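PDB 3RFQ: pterin-4-alpha-carbinolamine dehydratase MoaB2 from Mycobacterium marinum, which probably binds a pterin intermediate such as molybdopterin during molybdenum cofactor biosynthesis. Local coordinates for residues 36-41 against 69-74; 73-78 against 104-109. All blocks are in the same frame, centred on the assembly; numbering follows the deposited sequence.

Overall arrangement
Contact 1 lies at the C-terminal ends of two parallel strands; contact 2 lies beyond them, among the loops and helix starts. They are on the same side of the chain's centre, about 9 Å apart between centres, and share Ala73 and Asp74. Contact 1 joins strand 31-38 to its neighbour 63-71 at the edge of the sheet; its valines on strand 31-38 are buried and its bonding is mainly backbone. Contact 2 sets the start of helix 75-87 against the loop leading into helix 107-114 and that helix's first turn; it has no direct hydrogen bond and mixes apolar packing with charged groups near the surface. A salt bridge from Asp40 to Arg104 ties the two together.

Contact 1: residues 36-41 against 69-74; sequences VVVDDR and VAVEAD
Val36 and Val71 meet through one branch each, CG1 against CG2 at 3.8 Å, their side chains slanting past one another on the sheet face that also carries Val38 and Val69. With CG1 anti to the carbonyl carbon (chi1 -73°), Val71 puts CG2 between its backbone N and carbonyl carbon, and this methyl also comes within 4.3 Å of Val38 CG2. Ile78 of helix 75-87 packs on Val38 and Val71 from this face. Beneath the side chains, strands 31-38 and 63-71 run parallel, as neighbours in the alpha/beta sheet of the MogA/MoaB fold: Val37 N donates to Val69 O, Val71 N to Val37 O at 2.9 Å, and Asp39 N to Val71 O. At the end of its strand, Val38 CG1 reaches Ala73 CA (3.8 Å) in the turn after strand 63-71; beyond it the side chain of Asp40 takes over the bonding. Its OD1 accepts from Ala73 N at 2.8 Å, the donor standing 35° out of the carboxylate plane, and the same oxygen forms a salt bridge with Arg104. Glu72 CB lies 3.4 Å from this OD1, while Glu72 OE2 stays 4.4 Å from Asp40 OD1, a like-charge proximity that Arg104 probably eases.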
ATOM      1  N   VAL C  36     -13.142  -8.358 -24.440  1.00 18.04           N
ATOM      2  CA  VAL C  36     -12.623  -7.801 -25.689  1.00 18.42           C
ATOM      3  C   VAL C  36     -11.113  -7.978 -25.686  1.00 18.78           C
ATOM      4  O   VAL C  36     -10.436  -7.357 -24.881  1.00 19.32           O
ATOM      5  CB  VAL C  36     -12.985  -6.303 -25.856  1.00 19.07           C
ATOM      6  CG1 VAL C  36     -12.352  -5.720 -27.145  1.00 18.42           C
ATOM      7  CG2 VAL C  36     -14.473  -6.140 -25.875  1.00 17.90           C
ATOM      8  N   VAL C  37     -10.601  -8.834 -26.569  1.00 19.38           N
ATOM      9  CA  VAL C  37      -9.166  -9.024 -26.725  1.00 20.31           C
ATOM     10  C   VAL C  37      -8.613  -8.105 -27.812  1.00 22.28           C
ATOM     11  O   VAL C  37      -8.960  -8.236 -28.983  1.00 24.00           O
ATOM     12  CB  VAL C  37      -8.801 -10.510 -27.000  1.00 21.09           C
ATOM     13  CG1 VAL C  37      -7.294 -10.673 -27.284  1.00 21.92           C
ATOM     14  CG2 VAL C  37      -9.236 -11.381 -25.808  1.00 18.44           C
ATOM     15  N   VAL C  38      -7.772  -7.156 -27.402  1.00 23.06           N
ATOM     16  CA  VAL C  38      -7.131  -6.232 -28.309  1.00 24.90           C
ATOM     17  C   VAL C  38      -5.777  -6.788 -28.613  1.00 27.99           C
ATOM     18  O   VAL C  38      -4.856  -6.688 -27.805  1.00 28.14           O
ATOM     19  CB  VAL C  38      -6.951  -4.839 -27.692  1.00 25.07           C
ATOM     20  CG1 VAL C  38      -6.400  -3.866 -28.746  1.00 26.73           C
ATOM     21  CG2 VAL C  38      -8.252  -4.332 -27.129  1.00 22.23           C
ATOM     22  N   ASP C  39      -5.651  -7.380 -29.791  1.00 31.55           N
ATOM     23  CA  ASP C  39      -4.400  -7.957 -30.216  1.00 36.08           C
ATOM     24  C   ASP C  39      -4.447  -8.226 -31.719  1.00 39.59           C
ATOM     25  O   ASP C  39      -5.393  -8.847 -32.223  1.00 39.31           O
ATOM     26  CB  ASP C  39      -4.115  -9.247 -29.437  1.00 36.13           C
ATOM     27  CG  ASP C  39      -2.754  -9.848 -29.787  1.00 41.01           C
ATOM     28  OD1 ASP C  39      -1.705  -9.284 -29.379  1.00 42.83           O
ATOM     29  OD2 ASP C  39      -2.737 -10.883 -30.483  1.00 43.63           O
ATOM     30  N   ASP C  40      -3.427  -7.754 -32.428  1.00 43.29           N
ATOM     31  CA  ASP C  40      -3.408  -7.846 -33.878  1.00 47.39           C
ATOM     32  C   ASP C  40      -3.352  -9.279 -34.379  1.00 49.87           C
ATOM     33  O   ASP C  40      -4.108  -9.649 -35.292  1.00 51.58           O
ATOM     34  CB  ASP C  40      -2.248  -7.040 -34.462  1.00 50.17           C
ATOM     35  CG  ASP C  40      -2.516  -5.547 -34.468  1.00 50.41           C
ATOM     36  OD1 ASP C  40      -3.704  -5.135 -34.472  1.00 46.65           O
ATOM     37  OD2 ASP C  40      -1.514  -4.787 -34.487  1.00 53.79           O
ATOM     38  N   ARG C  41      -2.464 -10.084 -33.797  1.00 51.50           N
ATOM     39  CA  ARG C  41      -2.244 -11.450 -34.309  1.00 55.27           C
ATOM     40  C   ARG C  41      -3.466 -12.338 -34.003  1.00 53.95           C
ATOM     41  O   ARG C  41      -3.835 -13.191 -34.815  1.00 55.90           O
ATOM     42  CB  ARG C  41      -0.924 -12.053 -33.791  1.00 57.12           C
ATOM     43  N   VAL C  69     -14.600 -11.222 -27.977  1.00 25.31           N
ATOM     44  CA  VAL C  69     -14.504 -10.557 -29.284  1.00 26.47           C
ATOM     45  C   VAL C  69     -13.062 -10.111 -29.507  1.00 26.41           C
ATOM     46  O   VAL C  69     -12.490  -9.402 -28.664  1.00 25.45           O
ATOM     47  CB  VAL C  69     -15.465  -9.333 -29.362  1.00 26.65           C
ATOM     48  CG1 VAL C  69     -15.184  -8.491 -30.604  1.00 28.20           C
ATOM     49  CG2 VAL C  69     -16.929  -9.795 -29.325  1.00 26.95           C
ATOM     50  N   ALA C  70     -12.475 -10.536 -30.625  1.00 27.90           N
ATOM     51  CA  ALA C  70     -11.080 -10.200 -30.937  1.00 27.92           C
ATOM     52  C   ALA C  70     -11.080  -9.011 -31.884  1.00 28.54           C
ATOM     53  O   ALA C  70     -11.814  -9.004 -32.868  1.00 29.51           O
ATOM     54  CB  ALA C  70     -10.333 -11.412 -31.570  1.00 29.09           C
ATOM     55  N   VAL C  71     -10.290  -7.991 -31.566  1.00 27.69           N
ATOM     56  CA  VAL C  71     -10.131  -6.856 -32.465  1.00 28.54           C
ATOM     57  C   VAL C  71      -8.670  -6.480 -32.602  1.00 28.75           C
ATOM     58  O   VAL C  71      -7.858  -6.775 -31.720  1.00 27.45           O
ATOM     59  CB  VAL C  71     -10.924  -5.609 -32.015  1.00 27.76           C
ATOM     60  CG1 VAL C  71     -12.393  -5.796 -32.244  1.00 27.38           C
ATOM     61  CG2 VAL C  71     -10.624  -5.260 -30.543  1.00 26.03           C
ATOM     62  N   GLU C  72      -8.367  -5.814 -33.717  1.00 30.47           N
ATOM     63  CA  GLU C  72      -7.059  -5.245 -33.979  1.00 31.53           C
ATOM     64  C   GLU C  72      -6.820  -4.063 -33.046  1.00 29.98           C
ATOM     65  O   GLU C  72      -7.775  -3.477 -32.513  1.00 28.61           O
ATOM     66  CB  GLU C  72      -6.972  -4.724 -35.412  1.00 34.05           C
ATOM     67  CG  GLU C  72      -6.971  -5.753 -36.494  1.00 38.14           C
ATOM     68  CD  GLU C  72      -6.913  -5.123 -37.868  1.00 44.16           C
ATOM     69  OE1 GLU C  72      -7.826  -5.393 -38.653  1.00 47.23           O
ATOM     70  OE2 GLU C  72      -5.970  -4.345 -38.166  1.00 47.31           O
ATOM     71  N   ALA C  73      -5.545  -3.710 -32.873  1.00 29.89           N
ATOM     72  CA  ALA C  73      -5.154  -2.531 -32.099  1.00 28.91           C
ATOM     73  C   ALA C  73      -5.434  -1.304 -32.955  1.00 30.41           C
ATOM     74  O   ALA C  73      -4.527  -0.622 -33.448  1.00 32.32           O
ATOM     75  CB  ALA C  73      -3.698  -2.616 -31.714  1.00 28.48           C
ATOM     76  N   ASP C  74      -6.716  -1.055 -33.155  1.00 30.49           N
ATOM     77  CA  ASP C  74      -7.189   0.002 -34.023  1.00 32.17           C
ATOM     78  C   ASP C  74      -8.337   0.684 -33.281  1.00 31.58           C
ATOM     79  O   ASP C  74      -9.251   0.023 -32.774  1.00 30.31           O
ATOM     80  CB  ASP C  74      -7.668  -0.590 -35.347  1.00 34.01           C
ATOM     81  CG  ASP C  74      -8.315   0.439 -36.242  1.00 35.90           C
ATOM     82  OD1 ASP C  74      -7.574   1.118 -36.982  1.00 36.48           O
ATOM     83  OD2 ASP C  74      -9.564   0.572 -36.193  1.00 36.55           O
TER

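Contact 2: residues 73-78 against 104-109; sequences ADEVDI and RDVTPE
Val106 points its CG2 methyl into the first turn of helix 75-87, where it reaches Glu75 N at 3.8 Å and Ile78 CD1 at 3.9 Å. CG1 anti to the carbonyl carbon (chi1 -68°) puts CG2 between N and carbonyl carbon, facing the helix start, and the side chains of Val106 and Ile78 run aslant to each other. The same Ile78 CD1 comes 3.9 Å from Thr107 OG1, the two side chains crossing at about a right angle. Thr107 OG1 is bonded to Gly97 O, and Val38 of the central sheet touches both Ile78 and Thr107, so the apolar cluster sits where two helix starts meet the end of a parallel strand. Asp74 N-caps helix 75-87, its OD2 accepting from Asp77 N through the anti lone pair. Ala73 belongs to this close-packed part too: its CB meets Arg104 O at 3.4 Å, and Arg104, bent at chi2 and chi3, brings one face of its guanidinium over Ala73 O, which lies 3.0 Å above the plane and toward the rim.

The looser side is formed by Glu75 and Glu109. Their side chains cross with carboxylate planes 89° apart, touching through Glu75 OE2 and Glu109 CB at 3.9 Å. The two acids turn to separate arginines, Glu75 to Arg79 and Glu109 to Arg142, while Ser110, directly after 104-109, bonds through OG to both Glu75 O and Val106 O and links the segments indirectly.

With the carbonyl above its face, the guanidinium makes no hydrogen bond to Ala73 O and directs NH2 to Asp40, outside both segments; the approach to Ala73 is therefore probably electrostatic and dispersive, with Asp40 helping to set the orientation of the group.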
ATOM      1  N   ALA C  73      -5.545  -3.710 -32.873  1.00 29.89           N
ATOM      2  CA  ALA C  73      -5.154  -2.531 -32.099  1.00 28.91           C
ATOM      3  C   ALA C  73      -5.434  -1.304 -32.955  1.00 30.41           C
ATOM      4  O   ALA C  73      -4.527  -0.622 -33.448  1.00 32.32           O
ATOM      5  CB  ALA C  73      -3.698  -2.616 -31.714  1.00 28.48           C
ATOM      6  N   ASP C  74      -6.716  -1.055 -33.155  1.00 30.49           N
ATOM      7  CA  ASP C  74      -7.189   0.002 -34.023  1.00 32.17           C
ATOM      8  C   ASP C  74      -8.337   0.684 -33.281  1.00 31.58           C
ATOM      9  O   ASP C  74      -9.251   0.023 -32.774  1.00 30.31           O
ATOM     10  CB  ASP C  74      -7.668  -0.590 -35.347  1.00 34.01           C
ATOM     11  CG  ASP C  74      -8.315   0.439 -36.242  1.00 35.90           C
ATOM     12  OD1 ASP C  74      -7.574   1.118 -36.982  1.00 36.48           O
ATOM     13  OD2 ASP C  74      -9.564   0.572 -36.193  1.00 36.55           O
ATOM     14  N   GLU C  75      -8.256   2.008 -33.216  1.00 32.15           N
ATOM     15  CA  GLU C  75      -9.139   2.841 -32.410  1.00 31.57           C
ATOM     16  C   GLU C  75     -10.605   2.667 -32.783  1.00 31.23           C
ATOM     17  O   GLU C  75     -11.455   2.530 -31.908  1.00 30.89           O
ATOM     18  CB  GLU C  75      -8.717   4.309 -32.553  1.00 32.99           C
ATOM     19  CG  GLU C  75      -8.805   5.111 -31.269  1.00 34.37           C
ATOM     20  CD  GLU C  75      -8.103   6.474 -31.374  1.00 39.45           C
ATOM     21  OE1 GLU C  75      -6.937   6.530 -31.857  1.00 41.80           O
ATOM     22  OE2 GLU C  75      -8.724   7.489 -30.972  1.00 40.61           O
ATOM     23  N   VAL C  76     -10.894   2.655 -34.078  1.00 32.43           N
ATOM     24  CA  VAL C  76     -12.254   2.474 -34.579  1.00 32.30           C
ATOM     25  C   VAL C  76     -12.790   1.063 -34.255  1.00 31.26           C
ATOM     26  O   VAL C  76     -13.942   0.905 -33.801  1.00 29.86           O
ATOM     27  CB  VAL C  76     -12.329   2.805 -36.094  1.00 35.18           C
ATOM     28  CG1 VAL C  76     -13.652   2.304 -36.747  1.00 35.43           C
ATOM     29  CG2 VAL C  76     -12.147   4.312 -36.311  1.00 35.93           C
ATOM     30  N   ASP C  77     -11.953   0.043 -34.456  1.00 30.76           N
ATOM     31  CA  ASP C  77     -12.401  -1.323 -34.211  1.00 30.24           C
ATOM     32  C   ASP C  77     -12.671  -1.551 -32.729  1.00 27.89           C
ATOM     33  O   ASP C  77     -13.711  -2.132 -32.376  1.00 27.46           O
ATOM     34  CB  ASP C  77     -11.456  -2.373 -34.811  1.00 30.54           C
ATOM     35  CG  ASP C  77     -11.459  -2.351 -36.359  1.00 36.79           C
ATOM     36  OD1 ASP C  77     -12.375  -1.734 -36.965  1.00 39.38           O
ATOM     37  OD2 ASP C  77     -10.541  -2.946 -36.980  1.00 40.00           O
ATOM     38  N   ILE C  78     -11.771  -1.058 -31.874  1.00 26.59           N
ATOM     39  CA  ILE C  78     -11.945  -1.176 -30.432  1.00 25.01           C
ATOM     40  C   ILE C  78     -13.204  -0.434 -29.999  1.00 25.83           C
ATOM     41  O   ILE C  78     -14.046  -0.985 -29.300  1.00 25.97           O
ATOM     42  CB  ILE C  78     -10.727  -0.662 -29.649  1.00 24.00           C
ATOM     43  CG1 ILE C  78      -9.466  -1.426 -30.050  1.00 21.75           C
ATOM     44  CG2 ILE C  78     -10.968  -0.812 -28.168  1.00 22.12           C
ATOM     45  CD1 ILE C  78      -8.184  -0.773 -29.552  1.00 22.31           C
ATOM     46  N   ARG C 104       0.687   1.737 -31.160  1.00 39.01           N
ATOM     47  CA  ARG C 104      -0.479   0.891 -31.354  1.00 37.56           C
ATOM     48  C   ARG C 104      -1.272   0.715 -30.084  1.00 33.39           C
ATOM     49  O   ARG C 104      -2.309   0.055 -30.119  1.00 32.68           O
ATOM     50  CB  ARG C 104      -0.077  -0.508 -31.875  1.00 39.06           C
ATOM     51  CG  ARG C 104       0.478  -0.540 -33.315  1.00 45.64           C
ATOM     52  CD  ARG C 104      -0.582  -0.223 -34.383  1.00 49.79           C
ATOM     53  NE  ARG C 104      -1.525  -1.322 -34.615  1.00 51.90           N
ATOM     54  CZ  ARG C 104      -2.361  -1.381 -35.659  1.00 54.02           C
ATOM     55  NH1 ARG C 104      -2.373  -0.405 -36.566  1.00 55.33           N
ATOM     56  NH2 ARG C 104      -3.188  -2.413 -35.802  1.00 53.10           N
ATOM     57  N   ASP C 105      -0.795   1.267 -28.964  1.00 30.31           N
ATOM     58  CA  ASP C 105      -1.461   1.034 -27.692  1.00 27.38           C
ATOM     59  C   ASP C 105      -2.593   2.040 -27.514  1.00 26.08           C
ATOM     60  O   ASP C 105      -2.446   3.038 -26.767  1.00 25.42           O
ATOM     61  CB  ASP C 105      -0.477   1.114 -26.532  1.00 27.33           C
ATOM     62  CG  ASP C 105       0.402  -0.137 -26.400  1.00 28.29           C
ATOM     63  OD1 ASP C 105      -0.134  -1.213 -26.036  1.00 28.38           O
ATOM     64  OD2 ASP C 105       1.636  -0.021 -26.609  1.00 28.02           O
ATOM     65  N   VAL C 106      -3.703   1.784 -28.215  1.00 23.65           N
ATOM     66  CA  VAL C 106      -4.784   2.770 -28.355  1.00 22.74           C
ATOM     67  C   VAL C 106      -6.087   2.462 -27.587  1.00 20.88           C
ATOM     68  O   VAL C 106      -7.065   3.204 -27.709  1.00 21.03           O
ATOM     69  CB  VAL C 106      -5.107   3.088 -29.844  1.00 24.11           C
ATOM     70  CG1 VAL C 106      -3.934   3.841 -30.516  1.00 24.41           C
ATOM     71  CG2 VAL C 106      -5.454   1.823 -30.613  1.00 24.79           C
ATOM     72  N   THR C 107      -6.087   1.393 -26.792  1.00 18.34           N
ATOM     73  CA  THR C 107      -7.280   1.010 -26.017  1.00 17.47           C
ATOM     74  C   THR C 107      -7.777   2.165 -25.125  1.00 17.91           C
ATOM     75  O   THR C 107      -8.991   2.445 -25.100  1.00 18.45           O
ATOM     76  CB  THR C 107      -7.036  -0.251 -25.178  1.00 16.38           C
ATOM     77  OG1 THR C 107      -6.567  -1.316 -26.022  1.00 16.13           O
ATOM     78  CG2 THR C 107      -8.282  -0.697 -24.421  1.00 14.12           C
ATOM     79  N   PRO C 108      -6.860   2.867 -24.433  1.00 17.47           N
ATOM     80  CA  PRO C 108      -7.414   3.940 -23.559  1.00 17.98           C
ATOM     81  C   PRO C 108      -8.072   5.081 -24.331  1.00 19.64           C
ATOM     82  O   PRO C 108      -9.122   5.564 -23.892  1.00 20.34           O
ATOM     83  CB  PRO C 108      -6.196   4.449 -22.782  1.00 16.69           C
ATOM     84  CG  PRO C 108      -5.187   3.290 -22.877  1.00 16.75           C
ATOM     85  CD  PRO C 108      -5.406   2.703 -24.244  1.00 16.31           C
ATOM     86  N   GLU C 109      -7.469   5.497 -25.451  1.00 21.19           N
ATOM     87  CA  GLU C 109      -8.021   6.555 -26.306  1.00 23.22           C
ATOM     88  C   GLU C 109      -9.379   6.136 -26.881  1.00 23.78           C
ATOM     89  O   GLU C 109     -10.309   6.949 -26.915  1.00 24.31           O
ATOM     90  CB  GLU C 109      -7.058   6.952 -27.456  1.00 25.00           C
ATOM     91  CG  GLU C 109      -5.802   7.724 -27.045  1.00 26.69           C
ATOM     92  CD  GLU C 109      -5.021   7.005 -25.950  1.00 28.90           C
ATOM     93  OE1 GLU C 109      -4.579   5.853 -26.176  1.00 28.11           O
ATOM     94  OE2 GLU C 109      -4.912   7.569 -24.840  1.00 30.93           O
TER